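PDB 7OEC: DNA polymerase II large subunit from Pyrococcus horikoshii, which is represented here by its intein, a domain expected to excise itself from the polymerase precursor by protein splicing. Local coordinates for residues S88-T93 / E163-H168; N118-I123 / V133-I138. The protein carries 2 engineered substitutions. One frame throughout, in Å; residues are numbered along the deposited sequence.

Interaction 1: S88-T93 / E163-H168; sequences SSFETT and ENIVTH
The F90 ring has I165 CG2 over one of its faces, 4.1 Å from CE1, while T167 OG1 approaches CE2 obliquely at 4.1 Å. The ring of F82, on the neighbouring strand 79-84, also meets F90. This is interior packing in the all-beta HINT fold of inteins. Strands 89-93 and 165-168 run nearly parallel, but their axes stay 9.3 Å apart, so side chains rather than backbone bonds fill the space between them. With CG between the backbone N and carbonyl carbon (chi1 69°), the F90 ring is turned toward 165-168, where I165 CD1 lies 4.0 Å from F90 CD1.

The other flat group is the E163 carboxylate, whose two oxygens serve different partners. S89 N donates to E163 OE1 at 3.2 Å in a fairly straight bond that arrives 37° out of the carboxylate plane. The chain bends at chi2 (98°), bringing the carboxylate back over S88, so that S88 CB sits 3.3 Å from E163 OE1. OE2 is tied to the strand through water: one molecule takes a hydrogen bond from S89 OG and gives one to E163 OE2. Just beyond E163 the chain makes a G1 beta bulge, N164 and I165 together opposite I161.

At the far end of 88-93, T93 opens a TxxH sequence like that of intein block B; its OG1 bonds to the backbone N of A4, consistent with a place beside the N-terminal splice junction. Back at the near end, I165 CD1 stops 3.7 Å from S89 O.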
loop_
_atom_site.group_PDB
_atom_site.type_symbol
_atom_site.label_atom_id
_atom_site.label_comp_id
_atom_site.label_asym_id
_atom_site.label_seq_id
_atom_site.Cartn_x
_atom_site.Cartn_y
_atom_site.Cartn_z
ATOM N N SER A 88 -0.488 8.087 -12.618
ATOM C CA SER A 88 -0.232 7.663 -11.252
ATOM C C SER A 88 0.821 6.544 -11.237
ATOM O O SER A 88 1.192 5.970 -12.275
ATOM C CB SER A 88 -1.537 7.274 -10.557
ATOM O OG SER A 88 -2.101 6.179 -11.226
ATOM N N SER A 89 1.361 6.279 -10.048
ATOM C CA SER A 89 2.403 5.265 -9.925
ATOM C C SER A 89 2.484 4.776 -8.490
ATOM O O SER A 89 2.057 5.451 -7.544
ATOM C CB SER A 89 3.786 5.778 -10.373
ATOM O OG SER A 89 4.214 6.872 -9.573
ATOM N N PHE A 90 3.116 3.616 -8.348
ATOM C CA PHE A 90 3.483 3.138 -7.022
ATOM C C PHE A 90 4.646 2.169 -7.125
ATOM O O PHE A 90 4.932 1.636 -8.198
ATOM C CB PHE A 90 2.328 2.488 -6.266
ATOM C CG PHE A 90 1.836 1.167 -6.805
ATOM C CD1 PHE A 90 1.063 1.124 -7.953
ATOM C CD2 PHE A 90 2.053 -0.013 -6.099
ATOM C CE1 PHE A 90 0.539 -0.042 -8.420
ATOM C CE2 PHE A 90 1.509 -1.215 -6.560
ATOM C CZ PHE A 90 0.731 -1.217 -7.722
ATOM N N GLU A 91 5.287 1.917 -5.979
ATOM C CA GLU A 91 6.471 1.070 -5.915
ATOM C C GLU A 91 6.318 0.094 -4.771
ATOM O O GLU A 91 5.800 0.461 -3.713
ATOM C CB GLU A 91 7.741 1.895 -5.634
ATOM C CG GLU A 91 8.046 2.851 -6.755
ATOM C CD GLU A 91 9.216 3.776 -6.489
ATOM O OE1 GLU A 91 9.829 3.736 -5.397
ATOM O OE2 GLU A 91 9.538 4.545 -7.406
ATOM N N THR A 92 6.778 -1.141 -4.977
ATOM C CA THR A 92 6.782 -2.142 -3.920
ATOM C C THR A 92 8.039 -2.987 -4.011
ATOM O O THR A 92 8.741 -2.965 -5.016
ATOM C CB THR A 92 5.611 -3.116 -3.995
ATOM O OG1 THR A 92 5.772 -3.989 -5.140
ATOM C CG2 THR A 92 4.291 -2.414 -4.165
ATOM N N THR A 93 8.330 -3.734 -2.956
ATOM C CA THR A 93 9.405 -4.702 -3.109
ATOM C C THR A 93 9.033 -5.804 -4.119
ATOM O O THR A 93 7.864 -6.008 -4.473
ATOM C CB THR A 93 9.795 -5.298 -1.768
ATOM O OG1 THR A 93 8.639 -5.873 -1.197
ATOM C CG2 THR A 93 10.363 -4.283 -0.808
ATOM N N GLU A 163 -1.917 7.862 -5.467
ATOM C CA GLU A 163 -3.093 8.461 -6.090
ATOM C C GLU A 163 -4.242 7.456 -6.075
ATOM O O GLU A 163 -4.727 6.988 -7.111
ATOM C CB GLU A 163 -2.768 8.913 -7.505
ATOM C CG GLU A 163 -1.574 9.876 -7.542
ATOM C CD GLU A 163 -0.221 9.213 -7.892
ATOM O OE1 GLU A 163 -0.080 7.981 -7.735
ATOM O OE2 GLU A 163 0.715 9.954 -8.347
ATOM N N ASN A 164 -4.678 7.132 -4.854
ATOM C CA ASN A 164 -5.933 6.412 -4.627
ATOM C C ASN A 164 -5.916 4.983 -5.199
ATOM O O ASN A 164 -6.956 4.436 -5.573
ATOM C CB ASN A 164 -7.139 7.217 -5.139
ATOM C CG ASN A 164 -7.321 8.553 -4.449
ATOM O OD1 ASN A 164 -6.493 9.045 -3.711
ATOM N ND2 ASN A 164 -8.436 9.132 -4.699
ATOM N N ILE A 165 -4.749 4.329 -5.141
ATOM C CA ILE A 165 -4.529 3.014 -5.734
ATOM C C ILE A 165 -4.845 1.921 -4.727
ATOM O O ILE A 165 -4.275 1.895 -3.638
ATOM C CB ILE A 165 -3.078 2.898 -6.224
ATOM C CG1 ILE A 165 -2.840 3.842 -7.397
ATOM C CG2 ILE A 165 -2.773 1.469 -6.597
ATOM C CD1 ILE A 165 -1.380 4.221 -7.565
ATOM N N VAL A 166 -5.703 0.979 -5.096
ATOM C CA VAL A 166 -6.009 -0.143 -4.211
ATOM C C VAL A 166 -4.914 -1.190 -4.354
ATOM O O VAL A 166 -4.623 -1.644 -5.468
ATOM C CB VAL A 166 -7.371 -0.761 -4.558
ATOM C CG1 VAL A 166 -7.656 -2.020 -3.683
ATOM C CG2 VAL A 166 -8.462 0.247 -4.363
ATOM N N THR A 167 -4.328 -1.608 -3.237
ATOM C CA THR A 167 -3.335 -2.671 -3.309
ATOM C C THR A 167 -3.351 -3.476 -2.017
ATOM O O THR A 167 -4.127 -3.215 -1.098
ATOM C CB THR A 167 -1.946 -2.152 -3.716
ATOM O OG1 THR A 167 -1.113 -3.260 -4.132
ATOM C CG2 THR A 167 -1.315 -1.499 -2.588
ATOM N N HIS A 168 -2.524 -4.500 -1.985
ATOM C CA HIS A 168 -2.391 -5.336 -0.814
ATOM C C HIS A 168 -1.434 -4.666 0.152
ATOM O O HIS A 168 -0.462 -4.033 -0.278
ATOM C CB HIS A 168 -1.845 -6.702 -1.222
ATOM C CG HIS A 168 -2.063 -7.765 -0.181
ATOM N ND1 HIS A 168 -1.259 -7.890 0.931
ATOM C CD2 HIS A 168 -3.004 -8.740 -0.068
ATOM C CE1 HIS A 168 -1.685 -8.898 1.674
ATOM N NE2 HIS A 168 -2.726 -9.449 1.079
HETATM O O HOH W 1 3.044 8.288 -6.885
HETATM O O HOH W 2 3.058 9.241 -10.554
#

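Interaction 2: N118-I123 / V133-I138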
loop_
_atom_site.group_PDB
_atom_site.type_symbol
_atom_site.label_atom_id
_atom_site.label_comp_id
_atom_site.label_asym_id
_atom_site.label_seq_id
_atom_site.Cartn_x
_atom_site.Cartn_y
_atom_site.Cartn_z
ATOM N N ASN A 118 -2.076 -5.087 -17.376
ATOM C CA ASN A 118 -2.911 -5.514 -16.261
ATOM C C ASN A 118 -3.655 -4.291 -15.713
ATOM O O ASN A 118 -3.168 -3.156 -15.792
ATOM C CB ASN A 118 -2.089 -6.138 -15.114
ATOM C CG ASN A 118 -1.525 -7.516 -15.425
ATOM O OD1 ASN A 118 -0.764 -8.041 -14.610
ATOM N ND2 ASN A 118 -1.868 -8.101 -16.576
ATOM N N ILE A 119 -4.829 -4.521 -15.122
ATOM C CA ILE A 119 -5.669 -3.437 -14.605
ATOM C C ILE A 119 -5.472 -3.269 -13.099
ATOM O O ILE A 119 -5.587 -4.233 -12.337
ATOM C CB ILE A 119 -7.154 -3.695 -14.922
ATOM C CG1 ILE A 119 -7.355 -3.781 -16.436
ATOM C CG2 ILE A 119 -8.070 -2.653 -14.260
ATOM C CD1 ILE A 119 -7.075 -2.514 -17.200
ATOM N N ILE A 120 -5.288 -2.019 -12.673
ATOM C CA ILE A 120 -5.256 -1.605 -11.275
ATOM C C ILE A 120 -6.516 -0.794 -11.000
ATOM O O ILE A 120 -7.005 -0.074 -11.882
ATOM C CB ILE A 120 -3.999 -0.739 -11.026
ATOM C CG1 ILE A 120 -2.724 -1.494 -11.331
ATOM C CG2 ILE A 120 -3.988 -0.136 -9.651
ATOM C CD1 ILE A 120 -2.436 -2.600 -10.383
ATOM N N ILE A 121 -7.063 -0.916 -9.791
ATOM C CA ILE A 121 -8.252 -0.176 -9.393
ATOM C C ILE A 121 -7.816 1.046 -8.604
ATOM O O ILE A 121 -7.026 0.942 -7.659
ATOM C CB ILE A 121 -9.211 -1.070 -8.572
ATOM C CG1 ILE A 121 -9.661 -2.271 -9.413
ATOM C CG2 ILE A 121 -10.360 -0.279 -7.989
ATOM C CD1 ILE A 121 -10.312 -1.907 -10.703
ATOM N N ILE A 122 -8.382 2.191 -8.951
ATOM C CA ILE A 122 -8.263 3.392 -8.145
ATOM C C ILE A 122 -9.652 3.792 -7.651
ATOM O O ILE A 122 -10.668 3.465 -8.263
ATOM C CB ILE A 122 -7.590 4.491 -8.972
ATOM C CG1 ILE A 122 -8.427 4.799 -10.170
ATOM C CG2 ILE A 122 -6.085 4.079 -9.399
ATOM C CD1 ILE A 122 -7.943 6.040 -10.885
ATOM N N ILE A 123 -9.704 4.512 -6.528
ATOM C CA ILE A 123 -10.962 4.934 -5.910
ATOM C C ILE A 123 -11.140 6.437 -6.082
ATOM O O ILE A 123 -10.231 7.212 -5.772
ATOM C CB ILE A 123 -10.952 4.622 -4.409
ATOM C CG1 ILE A 123 -10.721 3.137 -4.182
ATOM C CG2 ILE A 123 -12.226 4.977 -3.773
ATOM C CD1 ILE A 123 -11.729 2.272 -4.855
ATOM N N VAL A 133 -7.516 1.460 -14.316
ATOM C CA VAL A 133 -6.399 2.030 -15.062
ATOM C C VAL A 133 -5.413 0.920 -15.410
ATOM O O VAL A 133 -5.095 0.064 -14.580
ATOM C CB VAL A 133 -5.659 3.188 -14.334
ATOM C CG1 VAL A 133 -6.582 4.395 -14.166
ATOM C CG2 VAL A 133 -5.074 2.749 -13.028
ATOM N N ALA A 134 -4.895 0.949 -16.621
ATOM C CA ALA A 134 -3.940 -0.070 -17.025
ATOM C C ALA A 134 -2.508 0.251 -16.579
ATOM O O ALA A 134 -2.093 1.411 -16.504
ATOM C CB ALA A 134 -3.982 -0.203 -18.545
ATOM N N VAL A 135 -1.737 -0.801 -16.286
ATOM C CA VAL A 135 -0.295 -0.664 -16.111
ATOM C C VAL A 135 0.313 -0.354 -17.469
ATOM O O VAL A 135 0.162 -1.129 -18.422
ATOM C CB VAL A 135 0.329 -1.936 -15.518
ATOM C CG1 VAL A 135 1.836 -1.803 -15.401
ATOM C CG2 VAL A 135 -0.249 -2.239 -14.136
ATOM N N LYS A 136 1.041 0.760 -17.544
ATOM C CA LYS A 136 1.625 1.229 -18.794
ATOM C C LYS A 136 3.110 0.910 -18.881
ATOM O O LYS A 136 3.615 0.554 -19.957
ATOM C CB LYS A 136 1.379 2.742 -18.961
ATOM C CG LYS A 136 1.919 3.325 -20.287
ATOM C CD LYS A 136 1.604 4.825 -20.456
ATOM C CE LYS A 136 2.259 5.674 -19.336
ATOM N NZ LYS A 136 3.763 5.459 -19.125
ATOM N N LYS A 137 3.794 0.931 -17.741
ATOM C CA LYS A 137 5.225 0.681 -17.746
ATOM C C LYS A 137 5.636 0.106 -16.409
ATOM O O LYS A 137 5.103 0.496 -15.377
ATOM C CB LYS A 137 6.031 1.958 -17.985
ATOM C CG LYS A 137 7.488 1.661 -18.252
ATOM C CD LYS A 137 8.272 2.945 -18.528
ATOM C CE LYS A 137 9.753 2.659 -18.864
ATOM N NZ LYS A 137 9.982 2.292 -20.320
ATOM N N ILE A 138 6.593 -0.803 -16.428
ATOM C CA ILE A 138 7.115 -1.429 -15.227
ATOM C C ILE A 138 8.624 -1.266 -15.241
ATOM O O ILE A 138 9.277 -1.519 -16.262
ATOM C CB ILE A 138 6.736 -2.911 -15.167
ATOM C CG1 ILE A 138 5.225 -3.016 -15.268
ATOM C CG2 ILE A 138 7.251 -3.539 -13.856
ATOM C CD1 ILE A 138 4.749 -4.441 -15.216
#
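I120 and V133 form an antiparallel hydrogen-bonded pair, I120 N to V133 O at 2.8 Å and V133 N to I120 O at 2.9 Å, next to the non-hydrogen-bonded pair I119 and A134. These are the two strands of a beta hairpin, 119-123 with 130-141, at an edge of a four-stranded sheet in the HINT fold. V135 N to N118 O adds a third, nearly linear bond before the strands diverge; the short segments cross at 128°, a strong twist.

On one face I119 lays CD1 beside A134, 4.1 Å from CB, and also touches K132. Cutting I119 back to an alanine would probably leave A134 CB without its apolar neighbour and open a gap beside K132. The opposite face is aliphatic and buried more deeply: the I120 and V135 side chains cross at a slant, CG1 of I120 3.8 Å from CG2 of V135, and L84 of strand 79-84 packs on both V133 and V135. I122, with CG1 between its backbone N and carbonyl carbon (chi1 61°), meets V133 roughly at a right angle, its CD1 3.9 Å from V133 CG1.

Both contacts reach the four-stranded sheet, at its outer strands 89-93 (interaction 1) and 119-123 (interaction 2). The centre of interaction 1 lies about 6 Å from that of the chain, and the centre of interaction 2 about 14 Å. Both are partly buried: F90, I165 and T167 are buried but S88, S89 and E163 partly exposed; I120, V133 and V135 are buried but I119 and A134 partly exposed. Interaction 1 spans two strands not paired with each other, by ring packing and a carboxylate with waters; interaction 2 is a hairpin of backbone bonds and branched aliphatics. V166 N probably bonds to I121 O, N164 ND2 to I123 O, and I165 CG2 packs 3.7 Å from I120 CG2, making I165 common to both.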